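Local atomic coordinates of PipY (Synechococcus elongatus, PDB entry 5NM8), a protein that binds pyridoxal 5'-phosphate (PLP) and is probably involved in keeping the cellular level of this cofactor in balance. Residues A[19-24]-A[39-44]; A[81-86]-A[105-110]; A[189-194]-A[208-213]. One frame throughout, in Å; residues are numbered along the deposited sequence.

Contact 1: residues A[19-24]-A[39-44]. With PLP (pyridoxal-5'-phosphate), chain C.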
loop_
_atom_site.group_PDB
_atom_site.type_symbol
_atom_site.label_atom_id
_atom_site.label_comp_id
_atom_site.label_asym_id
_atom_site.label_seq_id
_atom_site.Cartn_x
_atom_site.Cartn_y
_atom_site.Cartn_z
ATOM N N VAL A 19 6.789 -4.791 11.391
ATOM C CA VAL A 19 5.529 -4.344 10.812
ATOM C C VAL A 19 5.433 -2.876 10.984
ATOM O O VAL A 19 5.698 -2.370 12.069
ATOM C CB VAL A 19 4.315 -5.075 11.420
ATOM C CG1 VAL A 19 3.014 -4.625 10.785
ATOM C CG2 VAL A 19 4.476 -6.570 11.229
ATOM N N GLN A 20 5.092 -2.164 9.910
ATOM C CA GLN A 20 4.733 -0.747 10.022
ATOM C C GLN A 20 3.278 -0.556 9.717
ATOM O O GLN A 20 2.691 -1.217 8.814
ATOM C CB GLN A 20 5.619 0.101 9.114
ATOM C CG GLN A 20 7.095 -0.058 9.526
ATOM C CD GLN A 20 8.044 0.730 8.658
ATOM O OE1 GLN A 20 8.189 1.944 8.836
ATOM N NE2 GLN A 20 8.651 0.059 7.672
ATOM N N LEU A 21 2.685 0.344 10.452
ATOM C CA LEU A 21 1.298 0.645 10.328
ATOM C C LEU A 21 1.112 1.810 9.364
ATOM O O LEU A 21 1.785 2.848 9.519
ATOM C CB LEU A 21 0.781 1.054 11.687
ATOM C CG LEU A 21 -0.577 1.733 11.711
ATOM C CD1 LEU A 21 -1.593 0.742 11.193
ATOM C CD2 LEU A 21 -0.866 2.154 13.123
ATOM N N ILE A 22 0.209 1.671 8.396
ATOM C CA ILE A 22 -0.261 2.815 7.576
ATOM C C ILE A 22 -1.641 3.194 8.122
ATOM O O ILE A 22 -2.566 2.354 8.145
ATOM C CB ILE A 22 -0.372 2.494 6.040
ATOM C CG1 ILE A 22 0.994 2.162 5.440
ATOM C CG2 ILE A 22 -1.034 3.675 5.294
ATOM C CD1 ILE A 22 1.013 1.454 4.111
ATOM N N ALA A 23 -1.797 4.429 8.556
ATOM C CA ALA A 23 -3.049 4.918 9.045
ATOM C C ALA A 23 -3.900 5.387 7.841
ATOM O O ALA A 23 -3.562 6.333 7.139
ATOM C CB ALA A 23 -2.815 6.052 10.069
ATOM N N VAL A 24 -4.993 4.705 7.560
ATOM C CA VAL A 24 -5.709 4.932 6.327
ATOM C C VAL A 24 -6.731 6.020 6.612
ATOM O O VAL A 24 -7.767 5.764 7.250
ATOM C CB VAL A 24 -6.369 3.626 5.821
ATOM C CG1 VAL A 24 -7.253 3.907 4.614
ATOM C CG2 VAL A 24 -5.298 2.638 5.443
ATOM N N ALA A 39 0.055 11.839 18.210
ATOM C CA ALA A 39 0.373 10.530 18.779
ATOM C C ALA A 39 1.546 9.793 18.123
ATOM O O ALA A 39 1.726 8.581 18.380
ATOM C CB ALA A 39 -0.846 9.642 18.764
ATOM N N GLY A 40 2.335 10.475 17.311
ATOM C CA GLY A 40 3.527 9.902 16.698
ATOM C C GLY A 40 3.332 9.182 15.339
ATOM O O GLY A 40 4.304 8.676 14.809
ATOM N N GLN A 41 2.126 9.140 14.774
ATOM C CA GLN A 41 1.941 8.530 13.417
ATOM C C GLN A 41 2.464 9.443 12.268
ATOM O O GLN A 41 2.267 10.708 12.238
ATOM C CB GLN A 41 0.471 8.232 13.189
ATOM C CG GLN A 41 0.124 7.390 11.948
ATOM C CD GLN A 41 0.744 6.050 11.976
ATOM O OE1 GLN A 41 1.089 5.526 13.069
ATOM N NE2 GLN A 41 0.943 5.448 10.759
ATOM N N ARG A 42 3.167 8.813 11.327
ATOM C CA ARG A 42 3.734 9.492 10.192
ATOM C C ARG A 42 3.264 8.967 8.810
ATOM O O ARG A 42 3.297 9.713 7.883
ATOM C CB ARG A 42 5.272 9.370 10.279
ATOM C CG ARG A 42 5.894 10.104 11.503
ATOM C CD ARG A 42 5.595 11.615 11.467
ATOM N NE ARG A 42 6.195 12.328 12.617
ATOM C CZ ARG A 42 5.603 12.536 13.785
ATOM N NH1 ARG A 42 4.395 12.102 14.029
ATOM N NH2 ARG A 42 6.259 13.213 14.738
ATOM N N HIS A 43 2.860 7.705 8.717
ATOM C CA HIS A 43 2.483 7.045 7.435
ATOM C C HIS A 43 0.962 7.087 7.328
ATOM O O HIS A 43 0.278 6.587 8.173
ATOM C CB HIS A 43 3.015 5.610 7.443
ATOM C CG HIS A 43 4.503 5.514 7.331
ATOM N ND1 HIS A 43 5.154 5.470 6.118
ATOM C CD2 HIS A 43 5.479 5.490 8.277
ATOM C CE1 HIS A 43 6.459 5.403 6.313
ATOM N NE2 HIS A 43 6.686 5.432 7.618
ATOM N N PHE A 44 0.452 7.739 6.303
ATOM C CA PHE A 44 -0.941 7.888 6.050
ATOM C C PHE A 44 -1.276 7.395 4.647
ATOM O O PHE A 44 -0.525 7.594 3.681
ATOM C CB PHE A 44 -1.386 9.313 6.236
ATOM C CG PHE A 44 -1.261 9.755 7.683
ATOM C CD1 PHE A 44 -2.268 9.485 8.575
ATOM C CD2 PHE A 44 -0.071 10.309 8.151
ATOM C CE1 PHE A 44 -2.175 9.833 9.942
ATOM C CE2 PHE A 44 0.054 10.675 9.508
ATOM C CZ PHE A 44 -1.030 10.458 10.381
HETATM N N1 PLP C . -6.526 -0.537 2.347
HETATM C C2 PLP C . -7.226 -0.274 1.220
HETATM C C2A PLP C . -6.681 -0.596 -0.146
HETATM C C3 PLP C . -8.566 0.324 1.324
HETATM O O3 PLP C . -9.298 0.580 0.215
HETATM C C4 PLP C . -9.094 0.643 2.668
HETATM C C4A PLP C . -10.448 1.240 2.804
HETATM C C5 PLP C . -8.224 0.309 3.829
HETATM C C6 PLP C . -6.981 -0.256 3.586
HETATM C C5A PLP C . -8.701 0.572 5.236
HETATM O O4P PLP C . -9.807 -0.316 5.502
HETATM P P PLP C . -10.383 -0.463 7.009
HETATM O O1P PLP C . -9.138 -0.698 7.848
HETATM O O2P PLP C . -11.308 -1.627 6.909
HETATM O O3P PLP C . -11.109 0.846 7.325
#

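Contact 2: residues A[81-86]-A[105-110]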
loop_
_atom_site.group_PDB
_atom_site.type_symbol
_atom_site.label_atom_id
_atom_site.label_comp_id
_atom_site.label_asym_id
_atom_site.label_seq_id
_atom_site.Cartn_x
_atom_site.Cartn_y
_atom_site.Cartn_z
ATOM N N ALA A 81 0.036 11.569 -8.897
ATOM C CA ALA A 81 0.389 10.467 -8.010
ATOM C C ALA A 81 1.874 10.475 -7.685
ATOM O O ALA A 81 2.245 10.431 -6.513
ATOM C CB ALA A 81 -0.008 9.134 -8.581
ATOM N N VAL A 82 2.703 10.575 -8.724
ATOM C CA VAL A 82 4.150 10.582 -8.584
ATOM C C VAL A 82 4.618 11.835 -7.865
ATOM O O VAL A 82 5.530 11.752 -7.041
ATOM C CB VAL A 82 4.839 10.458 -9.964
ATOM C CG1 VAL A 82 6.346 10.658 -9.858
ATOM C CG2 VAL A 82 4.540 9.078 -10.539
ATOM N N GLU A 83 3.994 12.961 -8.124
ATOM C CA GLU A 83 4.361 14.203 -7.399
ATOM C C GLU A 83 4.046 14.171 -5.900
ATOM O O GLU A 83 4.819 14.680 -5.068
ATOM C CB GLU A 83 3.635 15.404 -8.001
ATOM C CG GLU A 83 4.117 15.730 -9.397
ATOM C CD GLU A 83 3.614 17.059 -9.952
ATOM O OE1 GLU A 83 2.884 17.815 -9.257
ATOM O OE2 GLU A 83 3.998 17.350 -11.102
ATOM N N HIS A 84 2.911 13.588 -5.530
ATOM C CA HIS A 84 2.380 13.741 -4.172
ATOM C C HIS A 84 2.475 12.544 -3.230
ATOM O O HIS A 84 2.164 12.683 -2.059
ATOM C CB HIS A 84 0.919 14.161 -4.261
ATOM C CG HIS A 84 0.725 15.538 -4.832
ATOM N ND1 HIS A 84 0.736 16.674 -4.047
ATOM C CD2 HIS A 84 0.526 15.961 -6.109
ATOM C CE1 HIS A 84 0.558 17.741 -4.819
ATOM N NE2 HIS A 84 0.426 17.333 -6.073
ATOM N N PHE A 85 2.775 11.365 -3.748
ATOM C CA PHE A 85 2.895 10.163 -2.934
ATOM C C PHE A 85 4.323 9.628 -2.935
ATOM O O PHE A 85 5.020 9.660 -3.952
ATOM C CB PHE A 85 1.924 9.080 -3.385
ATOM C CG PHE A 85 0.496 9.416 -3.152
ATOM C CD1 PHE A 85 -0.207 10.115 -4.100
ATOM C CD2 PHE A 85 -0.156 9.045 -2.003
ATOM C CE1 PHE A 85 -1.551 10.422 -3.900
ATOM C CE2 PHE A 85 -1.479 9.376 -1.778
ATOM C CZ PHE A 85 -2.186 10.050 -2.737
ATOM N N ASP A 86 4.706 9.081 -1.793
ATOM C CA ASP A 86 5.961 8.418 -1.544
ATOM C C ASP A 86 5.905 6.933 -1.940
ATOM O O ASP A 86 6.874 6.372 -2.469
ATOM C CB ASP A 86 6.244 8.531 -0.032
ATOM C CG ASP A 86 6.337 10.012 0.416
ATOM O OD1 ASP A 86 7.398 10.583 0.058
ATOM O OD2 ASP A 86 5.336 10.599 0.944
ATOM N N GLY A 105 11.129 9.571 -13.861
ATOM C CA GLY A 105 12.312 10.075 -14.624
ATOM C C GLY A 105 12.210 11.566 -14.937
ATOM O O GLY A 105 13.102 12.342 -14.584
ATOM N N GLU A 106 11.106 11.987 -15.550
ATOM C CA GLU A 106 10.957 13.391 -15.957
ATOM C C GLU A 106 10.879 14.334 -14.748
ATOM O O GLU A 106 11.308 15.466 -14.842
ATOM C CB GLU A 106 9.723 13.597 -16.784
ATOM C CG GLU A 106 9.703 12.784 -18.057
ATOM C CD GLU A 106 8.349 12.818 -18.753
ATOM O OE1 GLU A 106 7.367 13.365 -18.207
ATOM O OE2 GLU A 106 8.278 12.273 -19.871
ATOM N N LEU A 107 10.314 13.854 -13.628
ATOM C CA LEU A 107 10.153 14.666 -12.449
ATOM C C LEU A 107 11.336 14.620 -11.472
ATOM O O LEU A 107 11.352 15.421 -10.533
ATOM C CB LEU A 107 8.878 14.236 -11.693
ATOM C CG LEU A 107 7.529 14.517 -12.351
ATOM C CD1 LEU A 107 6.448 14.028 -11.429
ATOM C CD2 LEU A 107 7.316 16.004 -12.634
ATOM N N GLY A 108 12.269 13.688 -11.652
ATOM C CA GLY A 108 13.311 13.397 -10.692
ATOM C C GLY A 108 12.892 12.784 -9.359
ATOM O O GLY A 108 13.517 13.060 -8.325
ATOM N N ARG A 109 11.830 11.966 -9.381
ATOM C CA ARG A 109 11.285 11.277 -8.191
ATOM C C ARG A 109 11.541 9.770 -8.380
ATOM O O ARG A 109 11.935 9.328 -9.471
ATOM C CB ARG A 109 9.795 11.546 -8.052
ATOM C CG ARG A 109 9.346 12.998 -7.854
ATOM C CD ARG A 109 9.562 13.606 -6.473
ATOM N NE ARG A 109 8.442 13.390 -5.534
ATOM C CZ ARG A 109 8.305 12.358 -4.681
ATOM N NH1 ARG A 109 9.217 11.352 -4.627
ATOM N NH2 ARG A 109 7.217 12.303 -3.880
ATOM N N SER A 110 11.405 8.995 -7.310
ATOM C CA SER A 110 11.526 7.533 -7.347
ATOM C C SER A 110 10.497 6.920 -6.336
ATOM O O SER A 110 10.819 6.663 -5.177
ATOM C CB SER A 110 12.954 7.075 -7.041
ATOM O OG SER A 110 13.147 5.674 -7.284
HETATM O O HOH W 1 9.290 7.414 -2.394
#

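Contact 3: residues A[189-194]-A[208-213]. With PLP (pyridoxal-5'-phosphate), chain C.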
loop_
_atom_site.group_PDB
_atom_site.type_symbol
_atom_site.label_atom_id
_atom_site.label_comp_id
_atom_site.label_asym_id
_atom_site.label_seq_id
_atom_site.Cartn_x
_atom_site.Cartn_y
_atom_site.Cartn_z
ATOM N N GLU A 189 8.703 -6.420 0.846
ATOM C CA GLU A 189 7.518 -5.973 1.550
ATOM C C GLU A 189 6.255 -6.750 1.147
ATOM O O GLU A 189 6.092 -7.170 0.002
ATOM C CB GLU A 189 7.315 -4.469 1.316
ATOM C CG GLU A 189 8.542 -3.597 1.479
ATOM C CD GLU A 189 9.095 -3.584 2.892
ATOM O OE1 GLU A 189 8.305 -3.642 3.887
ATOM O OE2 GLU A 189 10.324 -3.523 2.985
ATOM N N LEU A 190 5.322 -6.844 2.082
ATOM C CA LEU A 190 3.988 -7.419 1.855
ATOM C C LEU A 190 3.001 -6.457 2.469
ATOM O O LEU A 190 3.006 -6.227 3.694
ATOM C CB LEU A 190 3.877 -8.781 2.495
ATOM C CG LEU A 190 4.566 -9.911 1.768
ATOM C CD1 LEU A 190 4.622 -11.148 2.612
ATOM C CD2 LEU A 190 3.784 -10.227 0.489
ATOM N N SER A 191 2.226 -5.812 1.630
ATOM C CA SER A 191 1.239 -4.824 2.061
ATOM C C SER A 191 -0.086 -5.551 2.099
ATOM O O SER A 191 -0.722 -5.848 1.039
ATOM C CB SER A 191 1.226 -3.645 1.126
ATOM O OG SER A 191 0.136 -2.749 1.397
ATOM N N MET A 192 -0.466 -5.931 3.324
ATOM C CA MET A 192 -1.677 -6.703 3.547
ATOM C C MET A 192 -2.148 -6.595 4.961
ATOM O O MET A 192 -1.316 -6.469 5.919
ATOM C CB MET A 192 -1.507 -8.185 3.125
ATOM C CG MET A 192 -0.349 -8.946 3.662
ATOM S SD MET A 192 -0.125 -10.594 2.896
ATOM C CE MET A 192 0.789 -11.347 4.224
ATOM N N GLY A 193 -3.465 -6.662 5.099
ATOM C CA GLY A 193 -4.121 -6.578 6.382
ATOM C C GLY A 193 -4.752 -5.203 6.575
ATOM O O GLY A 193 -4.086 -4.170 6.483
ATOM N N MET A 194 -6.023 -5.209 6.894
ATOM C CA MET A 194 -6.796 -4.025 7.158
ATOM C C MET A 194 -7.481 -4.197 8.507
ATOM O O MET A 194 -7.110 -5.114 9.261
ATOM C CB MET A 194 -7.768 -3.807 6.021
ATOM C CG MET A 194 -7.046 -3.662 4.685
ATOM S SD MET A 194 -8.017 -3.991 3.175
ATOM C CE MET A 194 -9.579 -3.248 3.591
ATOM N N TRP A 208 3.655 -4.161 5.989
ATOM C CA TRP A 208 2.827 -2.943 6.023
ATOM C C TRP A 208 1.412 -3.380 6.246
ATOM O O TRP A 208 0.928 -4.249 5.500
ATOM C CB TRP A 208 2.916 -2.111 4.720
ATOM C CG TRP A 208 4.205 -1.513 4.504
ATOM C CD1 TRP A 208 5.218 -2.056 3.819
ATOM C CD2 TRP A 208 4.684 -0.249 5.001
ATOM N NE1 TRP A 208 6.318 -1.236 3.870
ATOM C CE2 TRP A 208 6.008 -0.115 4.584
ATOM C CE3 TRP A 208 4.126 0.755 5.753
ATOM C CZ2 TRP A 208 6.764 1.038 4.853
ATOM C CZ3 TRP A 208 4.872 1.893 6.047
ATOM C CH2 TRP A 208 6.168 2.017 5.614
ATOM N N ILE A 209 0.750 -2.858 7.281
ATOM C CA ILE A 209 -0.660 -3.051 7.429
ATOM C C ILE A 209 -1.360 -1.737 7.191
ATOM O O ILE A 209 -0.749 -0.667 7.288
ATOM C CB ILE A 209 -1.071 -3.731 8.775
ATOM C CG1 ILE A 209 -0.608 -2.897 9.992
ATOM C CG2 ILE A 209 -0.481 -5.145 8.864
ATOM C CD1 ILE A 209 -1.301 -3.343 11.297
ATOM N N ARG A 210 -2.635 -1.798 6.860
ATOM C CA ARG A 210 -3.359 -0.614 6.359
ATOM C C ARG A 210 -4.636 -0.508 7.110
ATOM O O ARG A 210 -5.625 -1.155 6.765
ATOM C CB ARG A 210 -3.618 -0.728 4.824
ATOM C CG ARG A 210 -2.352 -0.845 3.976
ATOM C CD ARG A 210 -2.626 -0.998 2.449
ATOM N NE ARG A 210 -3.829 -1.801 2.236
ATOM C CZ ARG A 210 -3.884 -3.103 1.986
ATOM N NH1 ARG A 210 -2.812 -3.818 1.767
ATOM N NH2 ARG A 210 -5.064 -3.653 1.861
ATOM N N VAL A 211 -4.630 0.273 8.193
ATOM C CA VAL A 211 -5.761 0.284 9.083
ATOM C C VAL A 211 -6.464 1.625 9.081
ATOM O O VAL A 211 -5.851 2.667 9.345
ATOM C CB VAL A 211 -5.309 -0.098 10.507
ATOM C CG1 VAL A 211 -6.438 -0.021 11.450
ATOM C CG2 VAL A 211 -4.770 -1.532 10.561
ATOM N N GLY A 212 -7.761 1.602 8.821
ATOM C CA GLY A 212 -8.550 2.848 8.809
ATOM C C GLY A 212 -9.543 2.928 9.961
ATOM O O GLY A 212 -9.334 3.652 10.955
ATOM N N THR A 213 -10.650 2.232 9.787
ATOM C CA THR A 213 -11.766 2.259 10.736
ATOM C C THR A 213 -11.385 1.981 12.189
ATOM O O THR A 213 -11.767 2.729 13.096
ATOM C CB THR A 213 -12.824 1.269 10.263
ATOM O OG1 THR A 213 -13.163 1.598 8.899
ATOM C CG2 THR A 213 -14.046 1.318 11.147
HETATM N N1 PLP C . -6.526 -0.537 2.347
HETATM C C2 PLP C . -7.226 -0.274 1.220
HETATM C C2A PLP C . -6.681 -0.596 -0.146
HETATM C C3 PLP C . -8.566 0.324 1.324
HETATM O O3 PLP C . -9.298 0.580 0.215
HETATM C C4 PLP C . -9.094 0.643 2.668
HETATM C C4A PLP C . -10.448 1.240 2.804
HETATM C C5 PLP C . -8.224 0.309 3.829
HETATM C C6 PLP C . -6.981 -0.256 3.586
HETATM C C5A PLP C . -8.701 0.572 5.236
HETATM O O4P PLP C . -9.807 -0.316 5.502
HETATM P P PLP C . -10.383 -0.463 7.009
HETATM O O1P PLP C . -9.138 -0.698 7.848
HETATM O O2P PLP C . -11.308 -1.627 6.909
HETATM O O3P PLP C . -11.109 0.846 7.325
HETATM O O HOH W 2 -5.198 -6.730 2.806
#

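Contact 1: residues A[19-24]-A[39-44]
Ala23 and Phe44 form a parallel bridge in the first beta-alpha-beta unit of a TIM barrel, made of strand 20-24, helix 30-38 and strand 43-46. Ala23 N donates a hydrogen bond to His43 O (3.0 Å). Beyond it, the CA-H of Phe44 points at Ala23 O, with CA and O 3.2 Å apart. The side chains of the bridged pair lie on the same face of the sheet, and Ala23 CB meets Phe44 CD1 at 3.8 Å.

The amide of Gln41 ties the two segments together. Its CG lies anti to the backbone N (chi1 -170°), and the chain then bends at chi2. This lays CG against Ala23 CB at 3.7 Å and brings NE2 between two carbonyls. NE2 donates to His43 O of its own segment (2.9 Å), in the carbonyl plane and on a lone pair. It also donates to Leu21 O across the contact (3.0 Å), from above that carbonyl's plane. Both acceptors lie close to the amide plane, and OE1 receives Arg12, so the rotation of the amide is fixed. His43 O thus accepts from both Ala23 N and Gln41 NE2.

His43 packs its CB against Leu21 O at 3.7 Å. Its ring stands almost upright to the Gln20 amide, with the planes 80° apart. The firm polar partner of the ring is His68. Before the strand, Gly40 has positive phi and is the C-prime residue of the Schellman motif that ends helix 30-38.

Leu21 packs on Leu8 and Leu11 of helix 4-14. Strand 208-211 borders strand 20-24 on its other edge, and strand 66-69 follows strand 43-46 across the sheet.

Contact 2: residues A[81-86]-A[105-110]
Arg109 folds its guanidinium against the C-terminal end of helix 78-84 on the outer layer of the TIM barrel. It lies just beyond the end of the next helix, 94-107, so the contact joins the final turns of two successive barrel helices. The Arg109 chain bends at chi2 and chi3 (-76° and -89°), which carries the flat group past the Val82 side chain and over its main-chain carbonyl. The two side chains run antiparallel past each other, with CG1 of Val82 4.0 Å from CB of Arg109.

Val82 O sits over one face of the guanidinium, 3.3 Å above its plane and displaced from the centre of the group. Glu83 O comes in at the edge, 3.6 Å from Arg109 NH2. The positive group therefore lies among carbonyls at a helix C-terminus, where the helix dipole would probably suit it. Asp86 OD1 adds an opposite charge nearby but beyond salt-bridge range, and its OD2 accepts from Trp67 N. Cutting the chain back to an alanine is likely to leave the carbonyls of Val82 and Glu83, and the Asp86 carboxylate, without the positive charge beside them, and to open a gap over Val82 O.

Leu107 makes the apolar half. Its CD1 wedges between Glu83 CG at 3.5 Å and Val82 CG1 at 3.7 Å. The Leu107 side chain lies roughly perpendicular to that of Glu83. Gly108, with positive phi, closes helix 94-107 in a Schellman motif and turns the chain so that Arg109 can face helix 78-84. Farther along, one water bridges the two backbones, donating to Asp86 O at 2.6 Å and to Ser110 O at 3.3 Å.

Contact 3: residues A[189-194]-A[208-213]
Ser191 OG is gripped by two groups, Arg210 NH1 at 3.2 Å and His89. The Arg210 bond lies near the guanidinium plane. At another edge of the same plane, Arg210 NE donates almost straight to PLP N1 (3.0 Å, 174°). An arginine on the pyridine nitrogen is characteristic of fold-type III PLP proteins such as alanine racemase, and is consistent with an unprotonated N1. Arg210 chi3 (-36°) turns the guanidinium so that it reaches both Ser191 and the cofactor. Met194 SD meets its edge, 3.2 Å from NH2, and a water links NH2 to Gly193 N.

Backbone bonds run alongside: Trp208 N to Leu190 O (3.2 Å), Met192 N to Trp208 O (3.1 Å) and Arg210 N to Gly193 O (2.8 Å). Gly193, at positive phi, passes close to Ile209. Past the strand, Gly212 N donates to phosphate O1P (2.9 Å), and Thr213 holds O3P through both N and OG1.

The segments of strands 189-191 and 208-211 run 17° from parallel, and their pairing closes the barrel. Strand 20-24 flanks 208-211, while helices 161-181 and 198-203 pack outside on Met192 and Ile209.

Contacts 1 and 3 are close neighbours, their centres 10 Å apart. Strands 20-24 and 208-211 lie side by side, and probable hydrogen bonds join Ile22 N to Ile209 O and Val24 N to Val211 O, each 2.8 Å. The ring of Trp208 also meets His43 edge-to-face. Both contacts reach PLP: contact 3 holds its pyridine nitrogen and phosphate, while contact 1 touches it through Val24. Asn47 and Ser195 add further bonds to the cofactor. Contact 2 is peripheral, its centre 21 Å from that of contact 1 and 23 Å from that of contact 3. The side chain of Phe85 remains about 11 Å from PLP.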